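Local coordinates for protein mRNA export factor MEX67 (Candida albicans, PDB 1Q40) that probably takes part in exporting messenger RNA from the nucleus, here represented by its middle, NTF2-like domain, at residues E34-Y39 with I95-I100; S43-Q48 with K102-L107. All blocks are in the same frame, centred on the assembly; numbering follows the deposited sequence.

Both contacts seat helix 96-105 of the NTF2-like fold, showing how one helix meets different neighbours with different chemistry. Interaction 1 joins the start of the helix to the 3-10 turn between helix 14-29 and strand 44-49; its centre lies about 14 Å from the chain centre, and it is largely buried, but with exposed I37 and partly exposed Q97 at one side, mixing a hydrogen bond with apolar contacts. Interaction 2 joins the last turn and the loop beyond to strand 44-49; its centre is about 7 Å from the chain centre, and it rests on aromatic and aliphatic contacts without hydrogen bonds between its segments. They touch where M36 SE packs on F104 and G96 N probably hydrogen-bonds to S43 O.

Interaction 1 of 2, residues E34-Y39 with I95-I100; sequences ELMILY and IGQEQI
M36 in the 3-10 turn 34-38 and the following Y39 reach I100, where the link from helix 14-29 to strand 44-49 packs against the start of helix 96-105 in the NTF2-like fold. The buried side is apolar. The selenomethionine chain of M36 is bent at both chi2 and chi3, which brings its terminal CE within 3.8 Å of I100 CG2. I100 also lies over one face of the Y39 ring, with CG2 above the ring centre, while its CD1 comes to 3.8 Å from CD1 of the tyrosine; the two side chains meet at about a right angle. Beyond the contact, the Y39 hydroxyl is hydrogen-bonded to D202 and Y24, which anchors the far end of the ring.

The more exposed side is polar, yet in close contact, and runs out to I37, whose CB points away from the helix. Here the partly exposed Q97 stretches beyond CG (chi2 164°) across the turn. The M36 carbonyl oxygen is gripped from opposite faces of its plane, by Y39 N and by the Q97 amide, whose NE2 stands above that plane at 2.8 Å from M36 O with an N-H...O angle of 160°.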
ATOM      1  N   GLU B  34      14.838 -19.348  -9.091  1.00 45.12           N
ATOM      2  CA  GLU B  34      15.579 -19.618  -7.858  1.00 46.83           C
ATOM      3  C   GLU B  34      14.857 -19.152  -6.586  1.00 46.31           C
ATOM      4  O   GLU B  34      15.211 -19.573  -5.478  1.00 46.75           O
ATOM      5  CB  GLU B  34      16.965 -18.982  -7.930  1.00 48.05           C
ATOM      6  CG  GLU B  34      17.862 -19.581  -9.008  1.00 51.33           C
ATOM      7  CD  GLU B  34      19.343 -19.342  -8.761  1.00 56.16           C
ATOM      8  OE1 GLU B  34      19.967 -18.597  -9.554  1.00 58.83           O
ATOM      9  OE2 GLU B  34      19.893 -19.907  -7.783  1.00 60.14           O
ATOM     10  N   LEU B  35      13.853 -18.288  -6.753  1.00 44.59           N
ATOM     11  CA  LEU B  35      13.042 -17.798  -5.639  1.00 44.05           C
ATOM     12  C   LEU B  35      11.937 -18.762  -5.222  1.00 43.82           C
ATOM     13  O   LEU B  35      11.386 -18.617  -4.139  1.00 43.38           O
ATOM     14  CB  LEU B  35      12.399 -16.458  -6.007  1.00 43.02           C
ATOM     15  CG  LEU B  35      13.372 -15.301  -6.241  1.00 43.54           C
ATOM     16  CD1 LEU B  35      12.684 -14.173  -7.017  1.00 43.33           C
ATOM     17  CD2 LEU B  35      13.935 -14.806  -4.915  1.00 44.37           C
HETATM   18  N   MSE B  36      11.612 -19.735  -6.070  1.00 43.69           N
HETATM   19  CA  MSE B  36      10.400 -20.542  -5.889  1.00 43.78           C
HETATM   20  C   MSE B  36      10.410 -21.482  -4.691  1.00 45.32           C
HETATM   21  O   MSE B  36       9.356 -21.932  -4.264  1.00 45.42           O
HETATM   22  CB  MSE B  36      10.056 -21.312  -7.170  1.00 43.44           C
HETATM   23  CG  MSE B  36       9.841 -20.409  -8.385  1.00 41.90           C
HETATM   24 SE   MSE B  36       8.765 -18.783  -7.988  1.00 40.06          SE
HETATM   25  CE  MSE B  36       7.274 -19.652  -7.104  1.00 40.03           C
ATOM     26  N   ILE B  37      11.589 -21.759  -4.140  1.00 47.03           N
ATOM     27  CA  ILE B  37      11.704 -22.484  -2.876  1.00 48.91           C
ATOM     28  C   ILE B  37      11.008 -21.746  -1.708  1.00 48.35           C
ATOM     29  O   ILE B  37      10.513 -22.380  -0.776  1.00 48.97           O
ATOM     30  CB  ILE B  37      13.206 -22.779  -2.555  1.00 50.50           C
ATOM     31  CG1 ILE B  37      13.341 -23.799  -1.414  1.00 53.66           C
ATOM     32  CG2 ILE B  37      13.960 -21.502  -2.209  1.00 50.94           C
ATOM     33  CD1 ILE B  37      12.938 -25.232  -1.794  1.00 55.70           C
ATOM     34  N   LEU B  38      10.954 -20.415  -1.774  1.00 47.00           N
ATOM     35  CA  LEU B  38      10.288 -19.608  -0.744  1.00 46.45           C
ATOM     36  C   LEU B  38       8.775 -19.804  -0.691  1.00 45.10           C
ATOM     37  O   LEU B  38       8.146 -19.489   0.300  1.00 44.52           O
ATOM     38  CB  LEU B  38      10.569 -18.118  -0.954  1.00 45.62           C
ATOM     39  CG  LEU B  38      12.015 -17.651  -0.866  1.00 47.78           C
ATOM     40  CD1 LEU B  38      12.126 -16.214  -1.348  1.00 47.23           C
ATOM     41  CD2 LEU B  38      12.536 -17.790   0.557  1.00 50.10           C
ATOM     42  N   TYR B  39       8.190 -20.314  -1.762  1.00 44.28           N
ATOM     43  CA  TYR B  39       6.743 -20.408  -1.853  1.00 43.64           C
ATOM     44  C   TYR B  39       6.295 -21.861  -1.718  1.00 44.72           C
ATOM     45  O   TYR B  39       6.980 -22.770  -2.182  1.00 45.25           O
ATOM     46  CB  TYR B  39       6.273 -19.790  -3.172  1.00 41.93           C
ATOM     47  CG  TYR B  39       6.631 -18.321  -3.301  1.00 40.30           C
ATOM     48  CD1 TYR B  39       5.719 -17.323  -2.937  1.00 39.20           C
ATOM     49  CD2 TYR B  39       7.876 -17.925  -3.777  1.00 39.23           C
ATOM     50  CE1 TYR B  39       6.040 -15.974  -3.047  1.00 36.83           C
ATOM     51  CE2 TYR B  39       8.208 -16.582  -3.894  1.00 37.88           C
ATOM     52  CZ  TYR B  39       7.281 -15.608  -3.527  1.00 36.23           C
ATOM     53  OH  TYR B  39       7.607 -14.280  -3.643  1.00 33.28           O
ATOM     54  N   ILE B  95      -1.839 -18.972  -6.632  1.00 31.68           N
ATOM     55  CA  ILE B  95      -1.712 -19.800  -5.431  1.00 33.16           C
ATOM     56  C   ILE B  95      -0.799 -20.993  -5.715  1.00 34.12           C
ATOM     57  O   ILE B  95      -1.035 -21.741  -6.658  1.00 34.01           O
ATOM     58  CB  ILE B  95      -3.103 -20.289  -4.961  1.00 34.00           C
ATOM     59  CG1 ILE B  95      -4.016 -19.099  -4.664  1.00 33.78           C
ATOM     60  CG2 ILE B  95      -2.977 -21.207  -3.717  1.00 35.08           C
ATOM     61  CD1 ILE B  95      -5.460 -19.482  -4.373  1.00 36.25           C
ATOM     62  N   GLY B  96       0.249 -21.157  -4.910  1.00 34.95           N
ATOM     63  CA  GLY B  96       1.172 -22.266  -5.074  1.00 36.56           C
ATOM     64  C   GLY B  96       2.272 -21.937  -6.065  1.00 36.71           C
ATOM     65  O   GLY B  96       2.132 -21.031  -6.883  1.00 34.73           O
ATOM     66  N   GLN B  97       3.357 -22.705  -6.002  1.00 38.27           N
ATOM     67  CA  GLN B  97       4.583 -22.393  -6.740  1.00 39.21           C
ATOM     68  C   GLN B  97       4.401 -22.267  -8.252  1.00 38.80           C
ATOM     69  O   GLN B  97       4.971 -21.376  -8.858  1.00 37.90           O
ATOM     70  CB  GLN B  97       5.658 -23.439  -6.448  1.00 40.64           C
ATOM     71  CG  GLN B  97       6.225 -23.342  -5.046  1.00 43.24           C
ATOM     72  CD  GLN B  97       6.983 -24.594  -4.634  1.00 47.49           C
ATOM     73  OE1 GLN B  97       6.385 -25.656  -4.475  1.00 50.36           O
ATOM     74  NE2 GLN B  97       8.297 -24.466  -4.449  1.00 48.44           N
ATOM     75  N   GLU B  98       3.612 -23.158  -8.846  1.00 39.59           N
ATOM     76  CA  GLU B  98       3.435 -23.205 -10.297  1.00 39.82           C
ATOM     77  C   GLU B  98       2.765 -21.938 -10.831  1.00 37.89           C
ATOM     78  O   GLU B  98       3.261 -21.311 -11.771  1.00 37.12           O
ATOM     79  CB  GLU B  98       2.591 -24.426 -10.685  1.00 41.45           C
ATOM     80  CG  GLU B  98       2.485 -24.659 -12.183  1.00 44.78           C
ATOM     81  CD  GLU B  98       1.110 -25.136 -12.626  1.00 49.78           C
ATOM     82  OE1 GLU B  98       0.868 -26.372 -12.573  1.00 51.23           O
ATOM     83  OE2 GLU B  98       0.287 -24.270 -13.039  1.00 52.34           O
ATOM     84  N   GLN B  99       1.625 -21.592 -10.244  1.00 36.30           N
ATOM     85  CA  GLN B  99       0.881 -20.407 -10.635  1.00 34.53           C
ATOM     86  C   GLN B  99       1.701 -19.132 -10.420  1.00 32.54           C
ATOM     87  O   GLN B  99       1.718 -18.244 -11.266  1.00 30.82           O
ATOM     88  CB  GLN B  99      -0.426 -20.327  -9.848  1.00 34.57           C
ATOM     89  CG  GLN B  99      -1.512 -21.227 -10.420  1.00 37.25           C
ATOM     90  CD  GLN B  99      -2.826 -21.150  -9.668  1.00 39.07           C
ATOM     91  OE1 GLN B  99      -3.623 -22.098  -9.707  1.00 44.23           O
ATOM     92  NE2 GLN B  99      -3.062 -20.046  -8.988  1.00 35.07           N
ATOM     93  N   ILE B 100       2.380 -19.065  -9.281  1.00 31.70           N
ATOM     94  CA  ILE B 100       3.166 -17.897  -8.902  1.00 30.61           C
ATOM     95  C   ILE B 100       4.355 -17.719  -9.843  1.00 30.27           C
ATOM     96  O   ILE B 100       4.627 -16.614 -10.283  1.00 29.11           O
ATOM     97  CB  ILE B 100       3.616 -18.002  -7.407  1.00 31.04           C
ATOM     98  CG1 ILE B 100       2.388 -17.874  -6.479  1.00 30.13           C
ATOM     99  CG2 ILE B 100       4.660 -16.930  -7.084  1.00 30.51           C
ATOM    100  CD1 ILE B 100       2.658 -18.156  -5.000  1.00 30.65           C
TER

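Interaction 2 of 2, residues S43-Q48 with K102-L107; sequences SQFSMQ and KSFQQL
F45 on strand 44-49 meets F104 and S103 on the last turn of helix 96-105, the classic helix-on-sheet packing of the cone-shaped NTF2-like fold, in which helices cover the concave face of a curved sheet. The aromatic part is a T-shaped stack: the edge of F104 is directed at the face of F45, with ring centroids 4.9 Å apart and planes at 80°. The approach centres on one atom, for CE1 of F104 stands 3.6 Å above the F45 ring plane, over its centre, nearly equidistant from all six ring carbons. With CG of F45 anti to the backbone N (chi1 175°), the ring projects from the strand toward the helix, and chi2 near 75° turns a face to F104. F104 has a second edge-to-face partner in W28 of helix 14-29, so the ring is held between the sheet and the other helix.

The remaining contacts are aliphatic. S103 brings its CB to the edge of the F45 ring, 3.9 Å from CD2, while its hydroxyl is hydrogen-bonded to S94. Beyond the helix, L107 divides its two methyls between the strand residues. CD1 comes obliquely to F45 CZ at 4.1 Å. M47, a selenomethionine bent at chi2 and chi3, slides past the leucine in the opposite direction, and its terminal CE lies 4.1 Å from L107 CD2.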
ATOM      1  N   SER B  43       0.739 -20.615  -0.485  1.00 37.27           N
ATOM      2  CA  SER B  43       1.272 -19.268  -0.682  1.00 35.00           C
ATOM      3  C   SER B  43       0.499 -18.508  -1.767  1.00 32.93           C
ATOM      4  O   SER B  43       0.000 -19.112  -2.716  1.00 32.24           O
ATOM      5  CB  SER B  43       2.756 -19.317  -1.052  1.00 34.96           C
ATOM      6  OG  SER B  43       3.532 -19.797   0.025  1.00 36.00           O
ATOM      7  N   GLN B  44       0.423 -17.187  -1.610  1.00 30.93           N
ATOM      8  CA  GLN B  44      -0.346 -16.322  -2.504  1.00 29.69           C
ATOM      9  C   GLN B  44       0.486 -15.137  -3.031  1.00 28.14           C
ATOM     10  O   GLN B  44       1.262 -14.501  -2.292  1.00 27.61           O
ATOM     11  CB  GLN B  44      -1.610 -15.807  -1.808  1.00 29.78           C
ATOM     12  CG  GLN B  44      -2.575 -16.893  -1.390  1.00 31.32           C
ATOM     13  CD  GLN B  44      -3.781 -16.348  -0.642  1.00 32.42           C
ATOM     14  OE1 GLN B  44      -4.745 -15.890  -1.254  1.00 33.22           O
ATOM     15  NE2 GLN B  44      -3.732 -16.405   0.680  1.00 31.15           N
ATOM     16  N   PHE B  45       0.327 -14.881  -4.327  1.00 27.10           N
ATOM     17  CA  PHE B  45       0.881 -13.713  -4.988  1.00 26.36           C
ATOM     18  C   PHE B  45      -0.148 -13.049  -5.882  1.00 25.88           C
ATOM     19  O   PHE B  45      -0.844 -13.714  -6.641  1.00 26.14           O
ATOM     20  CB  PHE B  45       2.073 -14.083  -5.865  1.00 26.36           C
ATOM     21  CG  PHE B  45       2.612 -12.925  -6.660  1.00 25.45           C
ATOM     22  CD1 PHE B  45       3.360 -11.936  -6.040  1.00 24.82           C
ATOM     23  CD2 PHE B  45       2.374 -12.828  -8.035  1.00 25.15           C
ATOM     24  CE1 PHE B  45       3.862 -10.851  -6.769  1.00 24.74           C
ATOM     25  CE2 PHE B  45       2.864 -11.743  -8.761  1.00 24.99           C
ATOM     26  CZ  PHE B  45       3.605 -10.760  -8.128  1.00 25.66           C
ATOM     27  N   SER B  46      -0.224 -11.726  -5.812  1.00 25.56           N
ATOM     28  CA  SER B  46      -0.879 -10.964  -6.860  1.00 24.71           C
ATOM     29  C   SER B  46      -0.213  -9.607  -7.048  1.00 24.22           C
ATOM     30  O   SER B  46       0.493  -9.099  -6.160  1.00 24.02           O
ATOM     31  CB  SER B  46      -2.383 -10.831  -6.601  1.00 25.24           C
ATOM     32  OG  SER B  46      -2.667 -10.437  -5.269  1.00 26.13           O
HETATM   33  N   MSE B  47      -0.398  -9.061  -8.245  1.00 23.43           N
HETATM   34  CA  MSE B  47       0.147  -7.771  -8.635  1.00 23.27           C
HETATM   35  C   MSE B  47      -1.004  -6.837  -9.028  1.00 22.73           C
HETATM   36  O   MSE B  47      -1.963  -7.259  -9.686  1.00 22.79           O
HETATM   37  CB  MSE B  47       1.137  -7.946  -9.799  1.00 23.16           C
HETATM   38  CG  MSE B  47       1.752  -6.649 -10.324  1.00 22.61           C
HETATM   39 SE   MSE B  47       0.651  -5.799 -11.716  1.00 25.14          SE
HETATM   40  CE  MSE B  47       0.452  -7.273 -12.912  1.00 23.33           C
ATOM     41  N   GLN B  48      -0.905  -5.581  -8.600  1.00 22.27           N
ATOM     42  CA  GLN B  48      -1.922  -4.553  -8.888  1.00 21.88           C
ATOM     43  C   GLN B  48      -1.259  -3.309  -9.493  1.00 21.11           C
ATOM     44  O   GLN B  48      -0.171  -2.922  -9.079  1.00 21.80           O
ATOM     45  CB  GLN B  48      -2.708  -4.215  -7.590  1.00 21.60           C
ATOM     46  CG  GLN B  48      -1.839  -3.724  -6.399  1.00 23.28           C
ATOM     47  CD  GLN B  48      -2.633  -3.461  -5.103  1.00 23.43           C
ATOM     48  OE1 GLN B  48      -3.647  -2.762  -5.118  1.00 23.72           O
ATOM     49  NE2 GLN B  48      -2.158  -4.014  -3.993  1.00 21.61           N
ATOM     50  N   LYS B 102       4.519 -18.717 -12.923  1.00 31.27           N
ATOM     51  CA  LYS B 102       3.947 -18.228 -14.184  1.00 31.33           C
ATOM     52  C   LYS B 102       3.647 -16.713 -14.143  1.00 30.04           C
ATOM     53  O   LYS B 102       3.893 -16.005 -15.112  1.00 29.63           O
ATOM     54  CB  LYS B 102       2.707 -19.043 -14.566  1.00 32.36           C
ATOM     55  CG  LYS B 102       3.033 -20.453 -15.033  1.00 36.32           C
ATOM     56  CD  LYS B 102       1.793 -21.293 -15.393  1.00 39.86           C
ATOM     57  CE  LYS B 102       2.168 -22.767 -15.525  1.00 43.69           C
ATOM     58  NZ  LYS B 102       1.071 -23.679 -15.990  1.00 46.45           N
ATOM     59  N   SER B 103       3.166 -16.200 -13.014  1.00 29.40           N
ATOM     60  CA  SER B 103       2.962 -14.755 -12.875  1.00 28.36           C
ATOM     61  C   SER B 103       4.290 -14.006 -12.962  1.00 27.38           C
ATOM     62  O   SER B 103       4.373 -12.967 -13.604  1.00 26.75           O
ATOM     63  CB  SER B 103       2.284 -14.396 -11.552  1.00 28.31           C
ATOM     64  OG  SER B 103       0.985 -14.925 -11.498  1.00 29.62           O
ATOM     65  N   PHE B 104       5.315 -14.540 -12.308  1.00 27.70           N
ATOM     66  CA  PHE B 104       6.641 -13.926 -12.298  1.00 27.46           C
ATOM     67  C   PHE B 104       7.234 -13.853 -13.707  1.00 27.31           C
ATOM     68  O   PHE B 104       7.920 -12.888 -14.034  1.00 27.63           O
ATOM     69  CB  PHE B 104       7.608 -14.697 -11.385  1.00 28.31           C
ATOM     70  CG  PHE B 104       7.342 -14.559  -9.885  1.00 28.44           C
ATOM     71  CD1 PHE B 104       6.364 -13.707  -9.367  1.00 28.22           C
ATOM     72  CD2 PHE B 104       8.091 -15.320  -8.986  1.00 28.85           C
ATOM     73  CE1 PHE B 104       6.154 -13.615  -7.978  1.00 28.24           C
ATOM     74  CE2 PHE B 104       7.883 -15.229  -7.608  1.00 30.24           C
ATOM     75  CZ  PHE B 104       6.909 -14.369  -7.101  1.00 28.09           C
ATOM     76  N   GLN B 105       6.976 -14.863 -14.535  1.00 27.59           N
ATOM     77  CA  GLN B 105       7.479 -14.888 -15.916  1.00 27.76           C
ATOM     78  C   GLN B 105       6.851 -13.820 -16.807  1.00 27.16           C
ATOM     79  O   GLN B 105       7.423 -13.471 -17.834  1.00 27.57           O
ATOM     80  CB  GLN B 105       7.219 -16.250 -16.571  1.00 28.33           C
ATOM     81  CG  GLN B 105       7.991 -17.402 -15.987  1.00 28.95           C
ATOM     82  CD  GLN B 105       7.717 -18.703 -16.724  1.00 31.14           C
ATOM     83  OE1 GLN B 105       6.596 -19.220 -16.687  1.00 31.88           O
ATOM     84  NE2 GLN B 105       8.733 -19.229 -17.409  1.00 30.72           N
ATOM     85  N   GLN B 106       5.669 -13.332 -16.425  1.00 26.90           N
ATOM     86  CA  GLN B 106       4.931 -12.330 -17.197  1.00 26.82           C
ATOM     87  C   GLN B 106       5.175 -10.882 -16.758  1.00 26.08           C
ATOM     88  O   GLN B 106       4.559  -9.954 -17.283  1.00 26.23           O
ATOM     89  CB  GLN B 106       3.433 -12.624 -17.129  1.00 27.02           C
ATOM     90  CG  GLN B 106       3.039 -13.968 -17.727  1.00 29.42           C
ATOM     91  CD  GLN B 106       1.586 -14.291 -17.466  1.00 31.84           C
ATOM     92  OE1 GLN B 106       0.695 -13.632 -17.997  1.00 34.40           O
ATOM     93  NE2 GLN B 106       1.345 -15.272 -16.619  1.00 34.87           N
ATOM     94  N   LEU B 107       6.063 -10.689 -15.797  1.00 26.12           N
ATOM     95  CA  LEU B 107       6.463  -9.356 -15.377  1.00 25.58           C
ATOM     96  C   LEU B 107       7.785  -8.992 -16.090  1.00 25.80           C
ATOM     97  O   LEU B 107       8.687  -9.829 -16.198  1.00 25.41           O
ATOM     98  CB  LEU B 107       6.614  -9.298 -13.855  1.00 25.67           C
ATOM     99  CG  LEU B 107       5.291  -9.415 -13.072  1.00 25.58           C
ATOM    100  CD1 LEU B 107       5.535  -9.696 -11.604  1.00 26.73           C
ATOM    101  CD2 LEU B 107       4.453  -8.172 -13.225  1.00 25.01           C
TER